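Local coordinates for protein ribosomal RNA small subunit methyltransferase E (Bacillus subtilis, PDB 1VHK) that probably methylates N3 of one uridine in 16S rRNA of the assembled 30S subunit, using S-adenosyl-L-methionine as methyl donor, at residues R5-L10 with A141-Y146; F51-E56 with I70-E75; S87-G92 with P112-R117. All blocks are in the same frame, centred on the assembly; numbering follows the deposited sequence.

Contact 1 of 3, residues R5-L10 with A141-Y146; sequences RYFIEL and AAEQSY
R5, on the outer strand 5-7 of the PUA-domain sheet, lies against the C-terminal turn of helix 131-144 of the SPOUT methyltransferase domain, where Y146 ends the helix with positive phi in a Schellman motif. The arginine chain runs extended along this turn, with CG anti to the backbone N (chi1 180°). R5 CB and CG pass the carbonyl of E143, CB 3.5 Å from E143 O, and CD approaches the same oxygen at 3.1 Å. NE and CZ pass over the Y146 backbone, CZ 3.6 Å from Y146 CA, which sits over one face of the guanidinium. R5 NH1 stands above the middle of the Y146 ring, 3.5 Å from Y146 CG. R5 CZ is 4.5 Å from the Y146 ring centroid, an off-centre cation-pi contact. The guanidinium and ring planes are 31° apart. NH2 lies near the Y146 carbonyl and turns to E52 in a salt bridge, with a weak bond to R147 O; the E52 carboxylate and the carbonyl end of the helix probably both stabilise the arginine's charge. Next along the strand, F7 meets the helix with its rim, CE2 lying 3.8 Å from A142 CB. On the far side of the helix, A141 packs on R235 of the second subunit. A water completes the joint: it accepts from F7 N at 2.8 Å and donates to E143 OE1 at 2.6 Å.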
loop_
_atom_site.group_PDB
_atom_site.type_symbol
_atom_site.label_atom_id
_atom_site.label_comp_id
_atom_site.label_asym_id
_atom_site.label_seq_id
_atom_site.Cartn_x
_atom_site.Cartn_y
_atom_site.Cartn_z
ATOM N N ARG A 5 3.265 18.922 -6.821
ATOM C CA ARG A 5 4.332 18.869 -5.831
ATOM C C ARG A 5 5.708 18.599 -6.423
ATOM O O ARG A 5 5.902 17.663 -7.186
ATOM C CB ARG A 5 4.024 17.853 -4.718
ATOM C CG ARG A 5 5.133 17.761 -3.660
ATOM C CD ARG A 5 5.092 16.392 -2.952
ATOM N NE ARG A 5 5.719 16.503 -1.612
ATOM C CZ ARG A 5 5.113 17.266 -0.689
ATOM N NH1 ARG A 5 3.970 17.847 -1.015
ATOM N NH2 ARG A 5 5.610 17.464 0.497
ATOM N N TYR A 6 6.661 19.469 -6.042
ATOM C CA TYR A 6 8.024 19.442 -6.463
ATOM C C TYR A 6 9.097 19.440 -5.373
ATOM O O TYR A 6 9.077 20.196 -4.401
ATOM C CB TYR A 6 8.348 20.701 -7.340
ATOM C CG TYR A 6 7.465 20.714 -8.572
ATOM C CD1 TYR A 6 6.289 21.445 -8.590
ATOM C CD2 TYR A 6 7.791 19.926 -9.674
ATOM C CE1 TYR A 6 5.461 21.421 -9.698
ATOM C CE2 TYR A 6 6.973 19.910 -10.787
ATOM C CZ TYR A 6 5.823 20.666 -10.798
ATOM O OH TYR A 6 5.007 20.653 -11.912
ATOM N N PHE A 7 10.130 18.653 -5.661
ATOM C CA PHE A 7 11.322 18.544 -4.851
ATOM C C PHE A 7 12.417 19.468 -5.379
ATOM O O PHE A 7 12.912 19.312 -6.491
ATOM C CB PHE A 7 11.821 17.096 -4.859
ATOM C CG PHE A 7 10.886 16.237 -4.043
ATOM C CD1 PHE A 7 10.883 16.372 -2.657
ATOM C CD2 PHE A 7 10.012 15.361 -4.640
ATOM C CE1 PHE A 7 10.032 15.621 -1.879
ATOM C CE2 PHE A 7 9.162 14.598 -3.864
ATOM C CZ PHE A 7 9.183 14.719 -2.485
ATOM N N ILE A 8 12.694 20.498 -4.629
ATOM C CA ILE A 8 13.659 21.551 -4.892
ATOM C C ILE A 8 15.045 21.227 -4.362
ATOM O O ILE A 8 15.223 20.712 -3.257
ATOM C CB ILE A 8 13.136 22.836 -4.185
ATOM C CG1 ILE A 8 11.685 23.087 -4.582
ATOM C CG2 ILE A 8 14.006 24.023 -4.474
ATOM C CD1 ILE A 8 11.416 23.139 -6.058
ATOM N N GLU A 9 16.089 21.591 -5.110
ATOM C CA GLU A 9 17.466 21.329 -4.709
ATOM C C GLU A 9 18.072 22.499 -3.935
ATOM O O GLU A 9 19.207 22.911 -4.167
ATOM C CB GLU A 9 18.325 21.007 -5.925
ATOM C CG GLU A 9 17.735 20.033 -6.914
ATOM C CD GLU A 9 17.999 18.585 -6.564
ATOM O OE1 GLU A 9 18.288 17.771 -7.476
ATOM O OE2 GLU A 9 17.913 18.239 -5.360
ATOM N N LEU A 10 17.310 23.035 -3.010
ATOM C CA LEU A 10 17.677 24.094 -2.101
ATOM C C LEU A 10 17.279 23.658 -0.685
ATOM O O LEU A 10 16.494 22.703 -0.587
ATOM C CB LEU A 10 16.981 25.388 -2.473
ATOM C CG LEU A 10 17.631 26.287 -3.526
ATOM C CD1 LEU A 10 19.151 26.176 -3.473
ATOM C CD2 LEU A 10 17.106 26.026 -4.920
ATOM N N ALA A 141 6.281 8.894 -7.333
ATOM C CA ALA A 141 5.423 8.383 -6.247
ATOM C C ALA A 141 5.549 9.329 -5.039
ATOM O O ALA A 141 4.598 9.655 -4.336
ATOM C CB ALA A 141 5.876 6.989 -5.865
ATOM N N ALA A 142 6.800 9.747 -4.818
ATOM C CA ALA A 142 7.137 10.648 -3.758
ATOM C C ALA A 142 6.413 11.991 -3.898
ATOM O O ALA A 142 5.970 12.536 -2.893
ATOM C CB ALA A 142 8.641 10.848 -3.659
ATOM N N GLU A 143 6.290 12.501 -5.110
ATOM C CA GLU A 143 5.576 13.725 -5.406
ATOM C C GLU A 143 4.073 13.568 -5.202
ATOM O O GLU A 143 3.432 14.393 -4.586
ATOM C CB GLU A 143 5.799 14.170 -6.876
ATOM C CG GLU A 143 7.190 14.751 -7.068
ATOM C CD GLU A 143 7.738 14.615 -8.468
ATOM O OE1 GLU A 143 8.822 15.200 -8.737
ATOM O OE2 GLU A 143 7.109 13.925 -9.299
ATOM N N GLN A 144 3.523 12.467 -5.740
ATOM C CA GLN A 144 2.079 12.284 -5.654
ATOM C C GLN A 144 1.600 11.921 -4.273
ATOM O O GLN A 144 0.419 12.202 -3.986
ATOM C CB GLN A 144 1.552 11.331 -6.705
ATOM C CG GLN A 144 1.764 11.783 -8.143
ATOM C CD GLN A 144 1.088 13.093 -8.476
ATOM O OE1 GLN A 144 -0.004 13.407 -8.010
ATOM N NE2 GLN A 144 1.734 13.900 -9.316
ATOM N N SER A 145 2.451 11.450 -3.376
ATOM C CA SER A 145 1.999 11.029 -2.065
ATOM C C SER A 145 2.317 12.016 -0.968
ATOM O O SER A 145 2.030 11.743 0.205
ATOM C CB SER A 145 2.567 9.656 -1.698
ATOM O OG SER A 145 3.971 9.724 -1.631
ATOM N N TYR A 146 2.969 13.110 -1.323
ATOM C CA TYR A 146 3.290 14.172 -0.394
ATOM C C TYR A 146 4.310 13.733 0.631
ATOM O O TYR A 146 4.188 14.045 1.814
ATOM C CB TYR A 146 2.011 14.700 0.285
ATOM C CG TYR A 146 1.274 15.690 -0.576
ATOM C CD1 TYR A 146 0.641 16.795 -0.043
ATOM C CD2 TYR A 146 1.303 15.587 -1.962
ATOM C CE1 TYR A 146 0.018 17.724 -0.837
ATOM C CE2 TYR A 146 0.692 16.517 -2.772
ATOM C CZ TYR A 146 0.033 17.590 -2.202
ATOM O OH TYR A 146 -0.614 18.485 -3.025
HETATM O O HOH W 1 10.280 17.144 -7.963
#

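Contact 2 of 3, residues F51-E56 with I70-E75; sequences FEAKCE and IEWTNE
A53 and W72 form the close-packed part of this contact. The methyl CB of A53 sits over one face of the indole, 3.9 Å from the centroid of its six-membered ring and 19° off the normal, a CH-pi contact displaced toward the ring's rim. W72 CG lies beside its backbone N (chi1 -75°), which carries the ring back over strand 52-56, and F51 CB reaches W72 CZ3 at 3.9 Å. K12, outside the segments, adds a cation-pi partner to the same indole. Close by, T73 grips the start of the strand: its N donates to E52 O at 3.1 Å, nearly along the C=O axis, and its OG1 lies 2.9 Å from E52 OE2. E52 OE1, the oxygen that meets R5, also pairs with R77 in a salt bridge, so this buried acid has partners at both oxygens.

Strand residues 52-56 and 70-72 belong to the two arms of the antiparallel hairpin 52-60/64-72 in the PUA-domain sheet, and I70 and E71 together face K54 in a classic beta bulge. K54 N donates to E71 O at 2.8 Å with a nearly straight bond (164°), whereas K54 O receives I70 N at 2.7 Å and E71 N only weakly.

The sheet face bearing K54 and E71 is looser and nearer solvent. These two side chains run side by side in the same direction, yet K54 NZ and E71 OE2 remain 5.1 Å apart, too far for a salt bridge. At the exposed I70, CG1 lies across the K54 carbonyl, while CG2 reaches E56 CB at 3.9 Å.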
loop_
_atom_site.group_PDB
_atom_site.type_symbol
_atom_site.label_atom_id
_atom_site.label_comp_id
_atom_site.label_asym_id
_atom_site.label_seq_id
_atom_site.Cartn_x
_atom_site.Cartn_y
_atom_site.Cartn_z
ATOM N N PHE A 51 11.513 20.276 4.261
ATOM C CA PHE A 51 10.541 21.322 4.581
ATOM C C PHE A 51 9.599 21.671 3.439
ATOM O O PHE A 51 10.014 22.029 2.342
ATOM C CB PHE A 51 11.320 22.558 5.066
ATOM C CG PHE A 51 11.951 22.320 6.408
ATOM C CD1 PHE A 51 13.291 21.964 6.513
ATOM C CD2 PHE A 51 11.206 22.423 7.565
ATOM C CE1 PHE A 51 13.864 21.732 7.744
ATOM C CE2 PHE A 51 11.770 22.183 8.805
ATOM C CZ PHE A 51 13.101 21.822 8.891
ATOM N N GLU A 52 8.291 21.616 3.663
ATOM C CA GLU A 52 7.245 21.871 2.706
ATOM C C GLU A 52 6.712 23.297 2.668
ATOM O O GLU A 52 6.157 23.831 3.628
ATOM C CB GLU A 52 6.040 20.931 2.997
ATOM C CG GLU A 52 4.952 21.020 1.941
ATOM C CD GLU A 52 3.823 20.017 2.116
ATOM O OE1 GLU A 52 3.867 18.964 1.427
ATOM O OE2 GLU A 52 2.875 20.289 2.890
ATOM N N ALA A 53 6.614 23.849 1.445
ATOM C CA ALA A 53 6.027 25.168 1.308
ATOM C C ALA A 53 4.943 25.274 0.245
ATOM O O ALA A 53 4.904 24.624 -0.791
ATOM C CB ALA A 53 7.138 26.187 0.985
ATOM N N LYS A 54 4.008 26.203 0.477
ATOM C CA LYS A 54 3.041 26.549 -0.567
ATOM C C LYS A 54 3.635 27.763 -1.319
ATOM O O LYS A 54 4.052 28.767 -0.718
ATOM C CB LYS A 54 1.676 26.840 -0.045
ATOM C CG LYS A 54 0.562 26.724 -1.061
ATOM C CD LYS A 54 -0.791 26.623 -0.371
ATOM C CE LYS A 54 -0.779 25.599 0.751
ATOM N NZ LYS A 54 -1.529 24.356 0.411
ATOM N N CYS A 55 3.863 27.560 -2.616
ATOM C CA CYS A 55 4.466 28.602 -3.429
ATOM C C CYS A 55 3.529 29.117 -4.519
ATOM O O CYS A 55 2.653 28.408 -5.001
ATOM C CB CYS A 55 5.768 28.123 -4.073
ATOM S SG CYS A 55 6.941 27.366 -2.934
ATOM N N GLU A 56 3.783 30.364 -4.892
ATOM C CA GLU A 56 3.079 31.079 -5.943
ATOM C C GLU A 56 4.037 31.394 -7.090
ATOM O O GLU A 56 5.144 31.898 -6.890
ATOM C CB GLU A 56 2.463 32.363 -5.373
ATOM C CG GLU A 56 1.344 32.983 -6.153
ATOM C CD GLU A 56 0.399 33.866 -5.383
ATOM O OE1 GLU A 56 -0.556 33.356 -4.747
ATOM O OE2 GLU A 56 0.514 35.117 -5.440
ATOM N N ILE A 70 4.359 31.404 -0.070
ATOM C CA ILE A 70 3.244 32.027 0.649
ATOM C C ILE A 70 2.940 31.378 1.976
ATOM O O ILE A 70 2.334 32.006 2.863
ATOM C CB ILE A 70 2.017 32.117 -0.271
ATOM C CG1 ILE A 70 1.531 30.745 -0.690
ATOM C CG2 ILE A 70 2.404 32.956 -1.494
ATOM C CD1 ILE A 70 0.326 30.691 -1.609
ATOM N N GLU A 71 3.546 30.220 2.272
ATOM C CA GLU A 71 3.281 29.557 3.532
ATOM C C GLU A 71 4.179 28.368 3.810
ATOM O O GLU A 71 4.400 27.558 2.912
ATOM C CB GLU A 71 1.814 29.043 3.518
ATOM C CG GLU A 71 1.286 28.841 4.930
ATOM C CD GLU A 71 0.326 27.690 5.067
ATOM O OE1 GLU A 71 0.546 26.866 5.989
ATOM O OE2 GLU A 71 -0.651 27.586 4.311
ATOM N N TRP A 72 4.722 28.287 5.024
ATOM C CA TRP A 72 5.508 27.104 5.440
ATOM C C TRP A 72 4.529 26.188 6.191
ATOM O O TRP A 72 4.111 26.543 7.289
ATOM C CB TRP A 72 6.668 27.485 6.351
ATOM C CG TRP A 72 7.795 28.117 5.573
ATOM C CD1 TRP A 72 8.075 29.455 5.468
ATOM C CD2 TRP A 72 8.666 27.445 4.667
ATOM N NE1 TRP A 72 9.122 29.636 4.589
ATOM C CE2 TRP A 72 9.503 28.430 4.093
ATOM C CE3 TRP A 72 8.881 26.112 4.341
ATOM C CZ2 TRP A 72 10.507 28.108 3.177
ATOM C CZ3 TRP A 72 9.884 25.798 3.438
ATOM C CH2 TRP A 72 10.685 26.792 2.856
ATOM N N THR A 73 4.097 25.119 5.549
ATOM C CA THR A 73 3.091 24.250 6.096
ATOM C C THR A 73 3.424 23.561 7.396
ATOM O O THR A 73 2.474 23.162 8.085
ATOM C CB THR A 73 2.633 23.182 5.073
ATOM O OG1 THR A 73 3.671 22.195 4.892
ATOM C CG2 THR A 73 2.351 23.871 3.748
ATOM N N ASN A 74 4.671 23.258 7.680
ATOM C CA ASN A 74 5.072 22.538 8.869
ATOM C C ASN A 74 4.519 21.120 8.917
ATOM O O ASN A 74 4.443 20.522 9.993
ATOM C CB ASN A 74 4.610 23.297 10.117
ATOM C CG ASN A 74 5.482 24.520 10.361
ATOM O OD1 ASN A 74 6.697 24.391 10.298
ATOM N ND2 ASN A 74 4.836 25.644 10.625
ATOM N N GLU A 75 4.144 20.573 7.791
ATOM C CA GLU A 75 3.548 19.269 7.651
ATOM C C GLU A 75 4.603 18.194 7.461
ATOM O O GLU A 75 5.495 18.327 6.634
ATOM C CB GLU A 75 2.595 19.269 6.439
ATOM C CG GLU A 75 1.152 19.563 6.773
ATOM C CD GLU A 75 0.542 18.571 7.742
ATOM O OE1 GLU A 75 -0.075 19.015 8.736
ATOM O OE2 GLU A 75 0.640 17.339 7.532
HETATM O O HOH W 2 7.290 20.650 6.202
#

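Contact 3 of 3, residues S87-G92 with P112-R117; sequences SGLPKG and PFQAAR
F113 lays one face of its ring against the backbone of G88. G88 CA stands 3.9 Å from the ring centroid and 18° off the normal, a CH-pi contact shifted toward the rim, and G88 N is 3.5 Å from F113 CE1. The first torsion of F113 explains this: with chi1 at 69°, CG lies between the backbone N and the carbonyl carbon, which folds the ring back across the neighbouring strand. Beyond the segments, the same side chain touches F159 and L162 of helix 159-165, so it fills the layer between sheet and helix. With an alanine in place of F113, the face over G88 CA is gone, and a gap would probably open between G88 and the side chains of F159 and L162.

The contact lies where neighbouring parallel strands 82-88 and 109-113 end and run on into loops; helix 94-104 joins them in a beta-alpha-beta crossover of the SPOUT domain. F113 uses both of its backbone polar atoms here: its N donates to S87 O at 3.2 Å, approaching from well above the carbonyl plane, and its O receives L89 N at 3.1 Å in a nearly straight bond (167°).

L89 spreads its two methyls over P112 and F113. CD1 lies 4.0 Å from P112 CB, while CD2 sits over the F113 carbonyl group, 3.4 Å from F113 O. Q114 starts away from this leucine, but a bend at its second torsion brings its amide back, with OE1 3.8 Å from L89 CD2; Q114 NE2 is hydrogen-bonded to V120 O outside the segments. Past the strand ends, the hydroxyl of S118 bonds both L89 O and A115 N.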
loop_
_atom_site.group_PDB
_atom_site.type_symbol
_atom_site.label_atom_id
_atom_site.label_comp_id
_atom_site.label_asym_id
_atom_site.label_seq_id
_atom_site.Cartn_x
_atom_site.Cartn_y
_atom_site.Cartn_z
ATOM N N SER A 87 14.248 -6.508 -1.624
ATOM C CA SER A 87 13.493 -7.485 -2.395
ATOM C C SER A 87 14.286 -8.400 -3.302
ATOM O O SER A 87 15.002 -7.979 -4.222
ATOM C CB SER A 87 12.405 -6.782 -3.230
ATOM O OG SER A 87 11.768 -5.750 -2.513
ATOM N N GLY A 88 14.078 -9.711 -3.207
ATOM C CA GLY A 88 14.739 -10.605 -4.191
ATOM C C GLY A 88 14.183 -10.313 -5.591
ATOM O O GLY A 88 12.971 -10.405 -5.840
ATOM N N LEU A 89 15.069 -9.941 -6.522
ATOM C CA LEU A 89 14.661 -9.560 -7.868
ATOM C C LEU A 89 13.457 -10.335 -8.380
ATOM O O LEU A 89 13.574 -11.528 -8.666
ATOM C CB LEU A 89 15.811 -9.677 -8.841
ATOM C CG LEU A 89 16.675 -8.477 -9.177
ATOM C CD1 LEU A 89 15.982 -7.149 -8.934
ATOM C CD2 LEU A 89 18.012 -8.507 -8.437
ATOM N N PRO A 90 12.313 -9.692 -8.504
ATOM C CA PRO A 90 11.097 -10.340 -8.997
ATOM C C PRO A 90 11.095 -10.324 -10.523
ATOM O O PRO A 90 11.928 -9.650 -11.136
ATOM C CB PRO A 90 9.990 -9.452 -8.450
ATOM C CG PRO A 90 10.585 -8.107 -8.281
ATOM C CD PRO A 90 12.075 -8.261 -8.194
ATOM N N LYS A 91 10.168 -11.035 -11.142
ATOM C CA LYS A 91 10.100 -11.072 -12.592
ATOM C C LYS A 91 9.241 -9.939 -13.146
ATOM O O LYS A 91 8.846 -9.018 -12.431
ATOM C CB LYS A 91 9.665 -12.427 -13.087
ATOM C CG LYS A 91 8.329 -12.961 -12.677
ATOM C CD LYS A 91 7.901 -14.187 -13.474
ATOM C CE LYS A 91 9.044 -15.176 -13.674
ATOM N NZ LYS A 91 9.786 -15.429 -12.417
ATOM N N GLY A 92 9.003 -9.980 -14.460
ATOM C CA GLY A 92 8.194 -8.954 -15.112
ATOM C C GLY A 92 8.678 -7.584 -14.647
ATOM O O GLY A 92 9.879 -7.346 -14.560
ATOM N N PRO A 112 17.366 -3.926 -3.802
ATOM C CA PRO A 112 17.114 -5.109 -4.613
ATOM C C PRO A 112 18.308 -6.044 -4.504
ATOM O O PRO A 112 19.441 -5.548 -4.388
ATOM C CB PRO A 112 16.976 -4.565 -6.027
ATOM C CG PRO A 112 16.959 -3.094 -5.901
ATOM C CD PRO A 112 17.782 -2.787 -4.655
ATOM N N PHE A 113 18.095 -7.350 -4.551
ATOM C CA PHE A 113 19.276 -8.223 -4.417
ATOM C C PHE A 113 19.080 -9.499 -5.178
ATOM O O PHE A 113 17.933 -9.910 -5.346
ATOM C CB PHE A 113 19.611 -8.463 -2.936
ATOM C CG PHE A 113 18.586 -9.307 -2.229
ATOM C CD1 PHE A 113 17.572 -8.725 -1.492
ATOM C CD2 PHE A 113 18.630 -10.683 -2.327
ATOM C CE1 PHE A 113 16.626 -9.510 -0.874
ATOM C CE2 PHE A 113 17.660 -11.469 -1.749
ATOM C CZ PHE A 113 16.644 -10.874 -1.021
ATOM N N GLN A 114 20.181 -10.066 -5.696
ATOM C CA GLN A 114 20.021 -11.325 -6.456
ATOM C C GLN A 114 19.615 -12.418 -5.482
ATOM O O GLN A 114 20.302 -12.565 -4.448
ATOM C CB GLN A 114 21.347 -11.737 -7.106
ATOM C CG GLN A 114 21.205 -12.776 -8.203
ATOM C CD GLN A 114 20.331 -12.321 -9.351
ATOM O OE1 GLN A 114 20.410 -11.147 -9.777
ATOM N NE2 GLN A 114 19.471 -13.197 -9.878
ATOM N N ALA A 115 18.569 -13.163 -5.740
ATOM C CA ALA A 115 18.228 -14.252 -4.795
ATOM C C ALA A 115 18.324 -15.609 -5.484
ATOM O O ALA A 115 17.998 -15.747 -6.665
ATOM C CB ALA A 115 16.853 -13.982 -4.219
ATOM N N ALA A 116 18.590 -16.664 -4.718
ATOM C CA ALA A 116 18.746 -18.011 -5.250
ATOM C C ALA A 116 17.652 -18.379 -6.231
ATOM O O ALA A 116 17.921 -18.899 -7.337
ATOM C CB ALA A 116 18.844 -19.015 -4.118
ATOM N N ARG A 117 16.388 -18.095 -5.889
ATOM C CA ARG A 117 15.294 -18.381 -6.795
ATOM C C ARG A 117 14.955 -17.234 -7.731
ATOM O O ARG A 117 13.974 -17.362 -8.472
ATOM C CB ARG A 117 14.050 -18.848 -6.043
ATOM C CG ARG A 117 14.161 -20.301 -5.593
ATOM C CD ARG A 117 13.527 -20.486 -4.235
ATOM N NE ARG A 117 13.633 -21.871 -3.775
ATOM C CZ ARG A 117 12.867 -22.345 -2.797
ATOM N NH1 ARG A 117 11.983 -21.568 -2.186
ATOM N NH2 ARG A 117 12.976 -23.622 -2.460
#

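Overall arrangement
From the N terminus, strand 5-7 opens the widest loop, which contact 1 closes only when the chain reaches the end of helix 131-144. Both other contacts nest inside it, in series. Contact 2 comes first, closing the short hairpin 52-60/64-72 within the PUA-domain sheet; contact 3 follows, closing the crossover from strand 82-88 through helix 94-104 to strand 109-113 in the SPOUT domain. Contact 1 alone of the three bridges the two domains. It touches contact 2, their centres 12 Å apart and both reaching the same sheet. Contact 3 lies across the centre of the chain, about 14 Å from contact 1 and 26 Å from contact 2 between nearest atoms.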